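Local coordinates for cellulose biosynthesis protein BcsG (Salmonella typhimurium LT2, PDB 5OLT) that is required for cellulose biosynthesis, the piece here being the zinc-binding extramembrane domain, a member of the alkaline phosphatase family, at residues N196-L199 against T200-R204. Residues are numbered along the deposited sequence; the frame is centred on the assembly and turned at random. Where two conformers were deposited one is given.
Sequences NRWL and TGEER
Glu-202 lays its CG over one face of the Trp-198 indole, a CH-pi contact 4.0 Å from the centroid of the six-membered ring and displaced toward the rim. With Trp-198 CG anti to its own N (chi1 174°), the ring lies within reach of the residue one helical turn on; Glu-202, bent at chi2, turns its carboxylate 59° from the ring plane. Its OE2 stands 3.5 Å from Trp-198 NE1 at too poor an angle to bond, and that N-H goes to Thr-212 OG1. A water donates to Trp-198 O at 2.9 Å and, more weakly, to Glu-202 OE2. On another flank Glu-203, in one of its two conformers, slants across Leu-199, while Glu-203 N bonds Leu-199 O. In the conformer given, Thr-200 OG1, set between its own N and carbonyl carbon (chi1 70°), donates to Arg-197 O at 2.8 Å. Gly-201 N reaches Arg-197 O from the same face of its plane at 3.1 Å. Trp-198 and Leu-199 pack against helix 234-255, joining helix 191-203 to the domain body. With the indole N-H spent on Thr-212, the Trp-198/Glu-202 pairing rests on CH-pi contact and dispersion, helped by a weak water link.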
loop_
_atom_site.group_PDB
_atom_site.type_symbol
_atom_site.label_atom_id
_atom_site.label_comp_id
_atom_site.label_asym_id
_atom_site.label_seq_id
_atom_site.Cartn_x
_atom_site.Cartn_y
_atom_site.Cartn_z
ATOM N N ASN A 196 -5.956 -19.608 0.617
ATOM C CA ASN A 196 -6.887 -20.624 1.129
ATOM C C ASN A 196 -6.423 -21.204 2.467
ATOM O O ASN A 196 -7.259 -21.492 3.347
ATOM C CB ASN A 196 -7.108 -21.710 0.104
ATOM C CG ASN A 196 -8.161 -21.316 -0.916
ATOM O OD1 ASN A 196 -9.080 -20.537 -0.629
ATOM N ND2 ASN A 196 -8.048 -21.869 -2.111
ATOM N N ARG A 197 -5.117 -21.351 2.631
ATOM C CA ARG A 197 -4.551 -21.797 3.909
ATOM C C ARG A 197 -4.843 -20.762 4.993
ATOM O O ARG A 197 -5.240 -21.082 6.110
ATOM C CB ARG A 197 -3.047 -22.073 3.764
ATOM C CG ARG A 197 -2.386 -22.375 5.113
ATOM C CD ARG A 197 -0.965 -22.867 4.943
ATOM N NE ARG A 197 -0.929 -24.191 4.297
ATOM C CZ ARG A 197 0.173 -24.907 4.091
ATOM N NH1 ARG A 197 1.360 -24.462 4.488
ATOM N NH2 ARG A 197 0.071 -26.105 3.503
ATOM N N TRP A 198 -4.682 -19.475 4.664
ATOM C CA TRP A 198 -5.021 -18.411 5.587
ATOM C C TRP A 198 -6.508 -18.472 5.988
ATOM O O TRP A 198 -6.853 -18.362 7.176
ATOM C CB TRP A 198 -4.691 -17.062 4.917
ATOM C CG TRP A 198 -5.126 -15.868 5.688
ATOM C CD1 TRP A 198 -4.437 -15.259 6.692
ATOM C CD2 TRP A 198 -6.356 -15.159 5.558
ATOM N NE1 TRP A 198 -5.152 -14.216 7.198
ATOM C CE2 TRP A 198 -6.344 -14.121 6.527
ATOM C CE3 TRP A 198 -7.466 -15.285 4.710
ATOM C CZ2 TRP A 198 -7.394 -13.214 6.664
ATOM C CZ3 TRP A 198 -8.519 -14.397 4.865
ATOM C CH2 TRP A 198 -8.477 -13.379 5.843
ATOM N N LEU A 199 -7.377 -18.686 5.007
ATOM C CA LEU A 199 -8.836 -18.691 5.230
ATOM C C LEU A 199 -9.270 -19.860 6.129
ATOM O O LEU A 199 -10.127 -19.694 6.980
ATOM C CB LEU A 199 -9.596 -18.729 3.899
ATOM C CG LEU A 199 -11.126 -18.611 4.030
ATOM C CD1 LEU A 199 -11.575 -17.359 4.795
ATOM C CD2 LEU A 199 -11.737 -18.646 2.626
ATOM N N THR A 200 -8.678 -21.033 5.947
ATOM C CA THR A 200 -8.982 -22.181 6.837
ATOM C C THR A 200 -8.538 -21.838 8.279
ATOM O O THR A 200 -9.283 -22.069 9.245
ATOM C CB THR A 200 -8.253 -23.471 6.414
ATOM O OG1 THR A 200 -6.852 -23.330 6.678
ATOM C CG2 THR A 200 -8.487 -23.817 4.916
ATOM N N GLY A 201 -7.329 -21.270 8.415
ATOM C CA GLY A 201 -6.777 -20.921 9.750
ATOM C C GLY A 201 -7.672 -19.954 10.517
ATOM O O GLY A 201 -7.890 -20.129 11.735
ATOM N N GLU A 202 -8.213 -18.956 9.801
ATOM C CA GLU A 202 -9.038 -17.883 10.410
ATOM C C GLU A 202 -10.395 -18.425 10.809
ATOM O O GLU A 202 -11.021 -18.076 11.878
ATOM C CB GLU A 202 -9.216 -16.678 9.460
ATOM C CG GLU A 202 -7.984 -15.752 9.317
ATOM C CD GLU A 202 -7.173 -15.473 10.607
ATOM O OE1 GLU A 202 -7.690 -15.535 11.763
ATOM O OE2 GLU A 202 -5.966 -15.161 10.467
ATOM N N GLU A 203 -10.851 -19.303 9.936
ATOM C CA GLU A 203 -12.100 -19.982 10.136
ATOM C C GLU A 203 -11.981 -20.883 11.378
ATOM O O GLU A 203 -12.954 -21.044 12.097
ATOM C CB GLU A 203 -12.522 -20.746 8.871
ATOM C CG GLU A 203 -13.145 -19.912 7.748
ATOM C CD GLU A 203 -13.259 -20.653 6.411
ATOM O OE1 GLU A 203 -12.507 -21.631 6.176
ATOM O OE2 GLU A 203 -14.101 -20.262 5.573
ATOM N N ARG A 204 -10.796 -21.471 11.655
ATOM C CA ARG A 204 -10.569 -22.234 12.934
ATOM C C ARG A 204 -10.651 -21.390 14.245
ATOM O O ARG A 204 -10.810 -21.967 15.350
ATOM C CB ARG A 204 -9.217 -22.975 12.960
ATOM C CG ARG A 204 -9.057 -24.194 12.060
ATOM C CD ARG A 204 -7.725 -24.923 12.287
ATOM N NE ARG A 204 -6.566 -24.025 12.467
ATOM C CZ ARG A 204 -5.642 -23.720 11.546
ATOM N NH1 ARG A 204 -4.659 -22.886 11.870
ATOM N NH2 ARG A 204 -5.684 -24.224 10.306
HETATM O O HOH W 1 -5.011 -17.567 9.260
#